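Local coordinates for protein ATP grasp ligase (Microcystis aeruginosa MRC, PDB 5IG9) that probably uses ATP to activate carboxylates for ring-closing bond formation in a microviridin precursor peptide, as an ATP-grasp ligase, at residues 138-143 with 291-296; 210-215 with 230-235; 214-219 with 282-287. All blocks are in the same frame, centred on the assembly; numbering follows the deposited sequence.

All three contacts meet on the five-stranded antiparallel sheet in which strands 224-231, 214-221, 277-284 and 290-296 follow one another. Contacts 2 and 3, whose centres are about 8 Å apart, share Leu214 and Glu215 and tie strand 214-221 to its neighbour on each side. The centre of contact 1 lies about 12 Å from that of contact 3, and a probable hydrogen bond from Ile291 N to Ile283 O (3.0 Å) joins them. Contacts 1 and 2, about 16 Å apart between centres, meet where Ile210 CD1 packs on Pro140 CB at 3.7 Å. In ATP-grasp enzymes the nucleotide is bound between two antiparallel sheets, and this sheet is probably one of them.

Contact 1 of 3, residues 138-143 with 291-296; sequences LIPGTL and IFLEIN
Leu138 and Phe292 are joined by the single hydrogen bond across this contact, from Phe292 N to Leu138 O at 2.6 Å. The donor lies nearly along the C=O axis (173° at the oxygen), and the CA of Ile291 comes up to the same oxygen at 3.3 Å, so one carbonyl is met by two successive residues of the strand. Apart from contacts to carbonyl oxygens, the side chains meet through apolar atoms. Pro140 is wedged against three residues: its CD touches Ile291 CG2 at 3.6 Å and also rests on the carbonyl oxygen of Phe292, while its CG meets Leu293 CD2 at 3.9 Å, the two side chains crossing at about a right angle. Ile139 sends its CG2 branch to the edge of the Phe292 ring, reaching CD2 at 4.0 Å. That ring swings away from the 138-143 segment because CG stands anti to the backbone N (chi1 171°). One of its faces lies over the backbone N of Glu294, and Ile295 CG2 sits at its edge.

Behind these contacts, the turn after Pro140 is braced from within. Thr142 OG1 donates to Pro140 O at 2.9 Å from well above the carbonyl plane, and the same hydroxyl is also bonded to Gln207. On the strand, Leu293 and Glu294 both face Asp281 in a classic beta bulge. Farther out, helix 125-134 covers Ile139 through Leu129 and Arg133 and touches the Phe292 side chain through Ala132, as does helix 260-273 through Leu269. The contact thus brings the approach to strand 142-145, which pairs with a strand of the second subunit, against the outermost strand 290-296 of the five-stranded sheet.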
# COMPACT_ATOMS: atom_id res chain seq x y z
N LEU A 138 10.77 -10.20 -22.60
CA LEU A 138 10.75 -8.92 -23.30
C LEU A 138 9.66 -8.03 -22.72
O LEU A 138 8.54 -8.47 -22.47
CB LEU A 138 10.51 -9.13 -24.79
CG LEU A 138 11.55 -9.96 -25.54
CD1 LEU A 138 11.08 -10.25 -26.95
CD2 LEU A 138 12.90 -9.26 -25.54
N ILE A 139 10.00 -6.77 -22.49
CA ILE A 139 9.04 -5.79 -21.98
C ILE A 139 9.05 -4.57 -22.90
O ILE A 139 10.10 -4.23 -23.47
CB ILE A 139 9.35 -5.39 -20.53
CG1 ILE A 139 10.75 -4.80 -20.42
CG2 ILE A 139 9.20 -6.59 -19.60
CD1 ILE A 139 11.06 -4.25 -19.05
N PRO A 140 7.93 -3.88 -23.07
CA PRO A 140 7.92 -2.70 -23.93
C PRO A 140 8.63 -1.53 -23.27
O PRO A 140 8.65 -1.40 -22.05
CB PRO A 140 6.43 -2.41 -24.12
CG PRO A 140 5.81 -2.92 -22.86
CD PRO A 140 6.61 -4.13 -22.45
N GLY A 141 9.21 -0.68 -24.11
CA GLY A 141 9.85 0.54 -23.63
C GLY A 141 8.87 1.41 -22.87
O GLY A 141 7.85 1.83 -23.41
N THR A 142 9.17 1.68 -21.60
CA THR A 142 8.24 2.36 -20.71
C THR A 142 8.90 3.57 -20.08
O THR A 142 10.06 3.51 -19.66
CB THR A 142 7.72 1.40 -19.63
OG1 THR A 142 7.10 0.27 -20.26
CG2 THR A 142 6.72 2.09 -18.73
N LEU A 143 8.16 4.68 -20.02
CA LEU A 143 8.63 5.90 -19.38
C LEU A 143 7.50 6.51 -18.58
O LEU A 143 6.47 6.89 -19.15
CB LEU A 143 9.15 6.91 -20.41
CG LEU A 143 9.39 8.33 -19.88
CD1 LEU A 143 10.50 8.34 -18.83
CD2 LEU A 143 9.71 9.30 -21.01
N ILE A 291 5.98 -10.62 -25.41
CA ILE A 291 6.25 -9.41 -24.64
C ILE A 291 5.42 -9.45 -23.37
O ILE A 291 4.19 -9.61 -23.43
CB ILE A 291 5.96 -8.14 -25.45
CG1 ILE A 291 7.01 -7.94 -26.54
CG2 ILE A 291 5.89 -6.92 -24.54
CD1 ILE A 291 6.70 -8.64 -27.85
N PHE A 292 6.08 -9.31 -22.22
CA PHE A 292 5.38 -9.22 -20.94
C PHE A 292 4.86 -7.81 -20.74
O PHE A 292 5.59 -6.83 -20.90
CB PHE A 292 6.32 -9.60 -19.80
CG PHE A 292 5.74 -9.33 -18.43
CD1 PHE A 292 4.90 -10.25 -17.83
CD2 PHE A 292 6.05 -8.16 -17.75
CE1 PHE A 292 4.37 -10.00 -16.57
CE2 PHE A 292 5.51 -7.91 -16.50
CZ PHE A 292 4.67 -8.83 -15.91
N LEU A 293 3.58 -7.70 -20.37
CA LEU A 293 2.96 -6.40 -20.11
C LEU A 293 2.75 -6.14 -18.63
O LEU A 293 3.27 -5.16 -18.09
CB LEU A 293 1.63 -6.29 -20.86
CG LEU A 293 1.67 -6.22 -22.39
CD1 LEU A 293 0.28 -5.99 -22.94
CD2 LEU A 293 2.63 -5.14 -22.87
N GLU A 294 2.01 -7.01 -17.94
CA GLU A 294 1.57 -6.71 -16.59
C GLU A 294 1.11 -7.99 -15.90
O GLU A 294 0.54 -8.88 -16.53
CB GLU A 294 0.42 -5.69 -16.62
CG GLU A 294 -0.27 -5.44 -15.29
CD GLU A 294 -1.43 -4.47 -15.42
OE1 GLU A 294 -1.40 -3.65 -16.35
OE2 GLU A 294 -2.37 -4.55 -14.59
N ILE A 295 1.36 -8.06 -14.59
CA ILE A 295 0.75 -9.06 -13.73
C ILE A 295 -0.09 -8.33 -12.69
O ILE A 295 0.40 -7.43 -12.00
CB ILE A 295 1.80 -9.97 -13.05
CG1 ILE A 295 1.14 -10.80 -11.95
CG2 ILE A 295 2.95 -9.15 -12.49
CD1 ILE A 295 2.12 -11.69 -11.21
N ASN A 296 -1.36 -8.71 -12.60
CA ASN A 296 -2.25 -8.14 -11.60
C ASN A 296 -2.55 -9.19 -10.54
O ASN A 296 -3.25 -10.17 -10.83
CB ASN A 296 -3.55 -7.65 -12.25
CG ASN A 296 -4.45 -6.91 -11.27
OD1 ASN A 296 -4.08 -6.67 -10.12
ND2 ASN A 296 -5.63 -6.52 -11.74

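Contact 2 of 3, residues 210-215 with 230-235; sequences IPKALE and INSQQL
Glu215 and Ile230 form an antiparallel hydrogen-bonded pair, Glu215 N donating to Ile230 O at 3.0 Å in a nearly straight bond (171° at the hydrogen) and Ile230 N returning to Glu215 O at 3.1 Å. The side chain of Glu215 then runs along the neighbouring segment on the face it shares with Ile230. Its CB lies 3.9 Å from Ile230 CG2; CG moves on to Ser232, standing 3.7 Å from OG; and at the carboxylate OE1 comes to 3.6 Å from Ser232 CB. The other oxygen, OE2, is in a long, weak ion pair with Lys212 NZ (3.7 Å), a link within its own segment.

Leu214, on the other face of the sheet, lays CD2 over the backbone at Asn231. Beyond Asn231, Gln233 takes up the contact: its CG approaches Ala213 O at 3.5 Å, and the amide end continues over Ala213, with NE2 near CB. What follows Asn231 is shaped by its own side chain. With CG anti to the backbone N (chi1 -172°), OD1 reaches forward to accept from Gln233 N at 3.0 Å, while ND2 has a weak bond to Asp236. An alanine here would take away that acceptor and is likely to leave Gln233 N without its mate and the turn freer to move, weakening the hold of Gln233 on Ala213.

On the opposite side of the 210-215 segment, Ala213 and Leu214 both face Val284 in a classic beta bulge. The whole is the open end of a beta hairpin, strands 214-221 and 224-231, with an Asx turn at Asn231 following on the second arm.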
# COMPACT_ATOMS: atom_id res chain seq x y z
N ILE A 210 3.54 -1.69 -29.34
CA ILE A 210 4.07 -2.84 -30.06
C ILE A 210 2.93 -3.46 -30.88
O ILE A 210 1.93 -3.89 -30.28
CB ILE A 210 4.68 -3.88 -29.11
CG1 ILE A 210 5.89 -3.29 -28.39
CG2 ILE A 210 5.05 -5.14 -29.88
CD1 ILE A 210 6.49 -4.21 -27.36
N PRO A 211 3.05 -3.53 -32.20
CA PRO A 211 2.01 -4.21 -32.99
C PRO A 211 1.97 -5.69 -32.67
O PRO A 211 3.00 -6.37 -32.65
CB PRO A 211 2.45 -3.96 -34.44
CG PRO A 211 3.37 -2.77 -34.36
CD PRO A 211 4.07 -2.92 -33.05
N LYS A 212 0.77 -6.19 -32.40
CA LYS A 212 0.59 -7.52 -31.86
C LYS A 212 -0.33 -8.33 -32.77
O LYS A 212 -1.25 -7.78 -33.39
CB LYS A 212 0.02 -7.47 -30.44
CG LYS A 212 -1.22 -6.61 -30.31
CD LYS A 212 -1.24 -5.86 -29.00
CE LYS A 212 -2.26 -4.73 -29.02
NZ LYS A 212 -3.66 -5.24 -29.14
N ALA A 213 -0.06 -9.63 -32.84
CA ALA A 213 -0.95 -10.56 -33.52
C ALA A 213 -1.95 -11.18 -32.56
O ALA A 213 -3.11 -11.38 -32.92
CB ALA A 213 -0.13 -11.66 -34.20
N LEU A 214 -1.52 -11.46 -31.34
CA LEU A 214 -2.36 -12.09 -30.34
C LEU A 214 -2.22 -11.37 -29.00
O LEU A 214 -1.17 -10.81 -28.68
CB LEU A 214 -2.01 -13.57 -30.15
CG LEU A 214 -2.28 -14.52 -31.32
CD1 LEU A 214 -1.81 -15.92 -30.98
CD2 LEU A 214 -3.75 -14.53 -31.70
N GLU A 215 -3.31 -11.40 -28.23
CA GLU A 215 -3.31 -10.98 -26.84
C GLU A 215 -3.48 -12.21 -25.96
O GLU A 215 -4.39 -13.02 -26.19
CB GLU A 215 -4.44 -9.98 -26.56
CG GLU A 215 -4.23 -8.61 -27.19
CD GLU A 215 -5.25 -7.59 -26.73
OE1 GLU A 215 -6.42 -7.68 -27.15
OE2 GLU A 215 -4.88 -6.70 -25.93
N ILE A 230 -6.42 -14.43 -27.99
CA ILE A 230 -7.43 -13.88 -28.87
C ILE A 230 -6.73 -13.08 -29.97
O ILE A 230 -5.75 -12.38 -29.71
CB ILE A 230 -8.45 -13.00 -28.10
CG1 ILE A 230 -9.58 -12.54 -29.02
CG2 ILE A 230 -7.76 -11.80 -27.47
CD1 ILE A 230 -10.67 -11.78 -28.30
N ASN A 231 -7.23 -13.22 -31.19
CA ASN A 231 -6.70 -12.49 -32.33
C ASN A 231 -7.32 -11.10 -32.35
O ASN A 231 -8.50 -10.94 -32.66
CB ASN A 231 -6.99 -13.24 -33.63
CG ASN A 231 -6.30 -12.62 -34.83
OD1 ASN A 231 -6.41 -11.42 -35.08
ND2 ASN A 231 -5.58 -13.45 -35.58
N SER A 232 -6.52 -10.09 -32.02
CA SER A 232 -6.98 -8.71 -32.00
C SER A 232 -6.61 -7.95 -33.26
O SER A 232 -6.88 -6.74 -33.35
CB SER A 232 -6.42 -7.99 -30.78
OG SER A 232 -5.01 -8.07 -30.77
N GLN A 233 -5.99 -8.61 -34.24
CA GLN A 233 -5.54 -7.94 -35.45
C GLN A 233 -6.71 -7.34 -36.20
O GLN A 233 -7.62 -8.06 -36.63
CB GLN A 233 -4.79 -8.91 -36.35
CG GLN A 233 -3.47 -9.42 -35.78
CD GLN A 233 -2.71 -10.26 -36.78
OE1 GLN A 233 -1.95 -9.73 -37.61
NE2 GLN A 233 -2.91 -11.57 -36.73
N GLN A 234 -6.71 -6.01 -36.32
CA GLN A 234 -7.70 -5.35 -37.18
C GLN A 234 -7.46 -5.70 -38.64
O GLN A 234 -8.41 -5.86 -39.41
CB GLN A 234 -7.65 -3.84 -36.96
CG GLN A 234 -8.76 -3.07 -37.64
CD GLN A 234 -8.73 -1.58 -37.33
OE1 GLN A 234 -8.28 -1.16 -36.27
NE2 GLN A 234 -9.20 -0.78 -38.28
N LEU A 235 -6.20 -5.84 -39.03
CA LEU A 235 -5.81 -6.33 -40.36
C LEU A 235 -4.98 -7.59 -40.16
O LEU A 235 -3.80 -7.51 -39.80
CB LEU A 235 -5.04 -5.27 -41.14
CG LEU A 235 -4.33 -5.74 -42.41
CD1 LEU A 235 -5.32 -6.33 -43.40
CD2 LEU A 235 -3.56 -4.59 -43.04

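Contact 3 of 3, residues 214-219 with 282-287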
# COMPACT_ATOMS: atom_id res chain seq x y z
N LEU A 214 -1.52 -11.46 -31.34
CA LEU A 214 -2.36 -12.09 -30.34
C LEU A 214 -2.22 -11.37 -29.00
O LEU A 214 -1.17 -10.81 -28.68
CB LEU A 214 -2.01 -13.57 -30.15
CG LEU A 214 -2.28 -14.52 -31.32
CD1 LEU A 214 -1.81 -15.92 -30.98
CD2 LEU A 214 -3.75 -14.53 -31.70
N GLU A 215 -3.31 -11.40 -28.23
CA GLU A 215 -3.31 -10.98 -26.84
C GLU A 215 -3.48 -12.21 -25.96
O GLU A 215 -4.39 -13.02 -26.19
CB GLU A 215 -4.44 -9.98 -26.56
CG GLU A 215 -4.23 -8.61 -27.19
CD GLU A 215 -5.25 -7.59 -26.73
OE1 GLU A 215 -6.42 -7.68 -27.15
OE2 GLU A 215 -4.88 -6.70 -25.93
N LEU A 216 -2.60 -12.36 -24.97
CA LEU A 216 -2.63 -13.50 -24.06
C LEU A 216 -3.15 -13.06 -22.70
O LEU A 216 -2.72 -12.03 -22.17
CB LEU A 216 -1.23 -14.11 -23.91
CG LEU A 216 -0.49 -14.54 -25.17
CD1 LEU A 216 0.82 -15.23 -24.81
CD2 LEU A 216 -1.36 -15.45 -26.01
N ARG A 217 -4.06 -13.85 -22.13
CA ARG A 217 -4.52 -13.69 -20.76
C ARG A 217 -4.14 -14.94 -19.99
O ARG A 217 -4.71 -16.01 -20.22
CB ARG A 217 -6.03 -13.45 -20.71
CG ARG A 217 -6.57 -13.23 -19.30
CD ARG A 217 -6.09 -11.90 -18.72
NE ARG A 217 -6.73 -11.61 -17.44
CZ ARG A 217 -6.66 -10.44 -16.82
NH1 ARG A 217 -5.96 -9.44 -17.35
NH2 ARG A 217 -7.28 -10.26 -15.66
N ILE A 218 -3.19 -14.81 -19.08
CA ILE A 218 -2.58 -15.94 -18.38
C ILE A 218 -2.95 -15.85 -16.91
O ILE A 218 -2.58 -14.90 -16.23
CB ILE A 218 -1.06 -15.96 -18.58
CG1 ILE A 218 -0.74 -15.91 -20.07
CG2 ILE A 218 -0.45 -17.18 -17.91
CD1 ILE A 218 0.70 -15.62 -20.36
N THR A 219 -3.68 -16.85 -16.43
CA THR A 219 -4.10 -16.93 -15.04
C THR A 219 -3.37 -18.10 -14.39
O THR A 219 -3.46 -19.24 -14.86
CB THR A 219 -5.61 -17.11 -14.92
OG1 THR A 219 -6.27 -16.10 -15.68
CG2 THR A 219 -6.04 -17.01 -13.48
N MET A 282 0.08 -10.64 -21.68
CA MET A 282 1.17 -10.68 -22.65
C MET A 282 0.60 -10.45 -24.04
O MET A 282 -0.62 -10.51 -24.26
CB MET A 282 1.94 -12.00 -22.61
CG MET A 282 2.56 -12.33 -21.26
SD MET A 282 3.61 -13.80 -21.32
CE MET A 282 5.04 -13.16 -22.19
N ILE A 283 1.49 -10.16 -24.99
CA ILE A 283 1.13 -10.06 -26.39
C ILE A 283 2.16 -10.83 -27.21
O ILE A 283 3.31 -11.01 -26.80
CB ILE A 283 1.06 -8.60 -26.89
CG1 ILE A 283 2.40 -7.89 -26.67
CG2 ILE A 283 -0.06 -7.84 -26.20
CD1 ILE A 283 2.45 -6.50 -27.24
N VAL A 284 1.72 -11.31 -28.37
CA VAL A 284 2.57 -12.05 -29.30
C VAL A 284 2.60 -11.31 -30.62
O VAL A 284 1.55 -11.04 -31.21
CB VAL A 284 2.08 -13.50 -29.50
CG1 VAL A 284 3.12 -14.30 -30.26
CG2 VAL A 284 1.76 -14.15 -28.16
N THR A 285 3.80 -10.99 -31.08
CA THR A 285 3.97 -10.34 -32.37
C THR A 285 3.68 -11.32 -33.50
O THR A 285 3.58 -12.53 -33.28
CB THR A 285 5.40 -9.80 -32.49
OG1 THR A 285 6.33 -10.88 -32.46
CG2 THR A 285 5.70 -8.83 -31.36
N PRO A 286 3.48 -10.81 -34.72
CA PRO A 286 3.37 -11.73 -35.87
C PRO A 286 4.58 -12.64 -36.03
O PRO A 286 4.42 -13.79 -36.44
CB PRO A 286 3.19 -10.77 -37.05
CG PRO A 286 2.51 -9.59 -36.46
CD PRO A 286 3.07 -9.44 -35.07
N ASP A 287 5.79 -12.16 -35.72
CA ASP A 287 6.99 -13.00 -35.73
C ASP A 287 7.21 -13.73 -34.40
O ASP A 287 8.35 -14.09 -34.08
CB ASP A 287 8.23 -12.18 -36.10
CG ASP A 287 8.46 -11.00 -35.16
OD1 ASP A 287 7.49 -10.32 -34.80
OD2 ASP A 287 9.64 -10.76 -34.80
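Strands 214-219 and 282-284 run antiparallel, their short axes approaching to 4.6 Å at 147° between directions. Leu214 with Val284 and Leu216 with Met282 are hydrogen-bonded pairs, and Glu215 with Ile283 between them is a non-hydrogen-bonded one. Four backbone bonds result. Leu214 N gives to Val284 O at 3.1 Å and Val284 N returns to Leu214 O at 2.9 Å, while Leu216 N gives to Met282 O at 2.8 Å and Met282 N returns to Leu216 O at 3.2 Å. Ile283 CA also makes a bent CA-H...O contact with Leu214 O.

On the face that carries Leu214, Leu216, Met282 and Val284 the side chains interlock. Leu214 and Val284 meet through their CB atoms. Leu216 lies diagonally between its partners: CD1 touches Val284 CG2 at 3.6 Å, while CB faces Met282 CB at 4.0 Å. Val284 presents CG2, the branch beside its backbone N, to this leucine. Ile218, two residues beyond the Leu216-Met282 pair, still joins in. Its CG1 leans to the backbone-N side (chi1 -53°) and the chain is extended from there, which carries CD1 back to Met282 SD at 3.6 Å. Tyr290 of the next strand, packing on Met282 and Val284, and Leu258 from a loop, packing on Leu216, continue this hydrophobic layer.

The reverse face is more polar at the 214-219 strand: Glu215 brushes Ile283 CG2 with its CG, and Arg217 makes a salt bridge to Asp281 and a hydrogen bond to Glu300 O. With 224-231 on one flank and 290-296 on the other, these two strands form the middle of an antiparallel sheet of the kind found in the ATP-grasp fold.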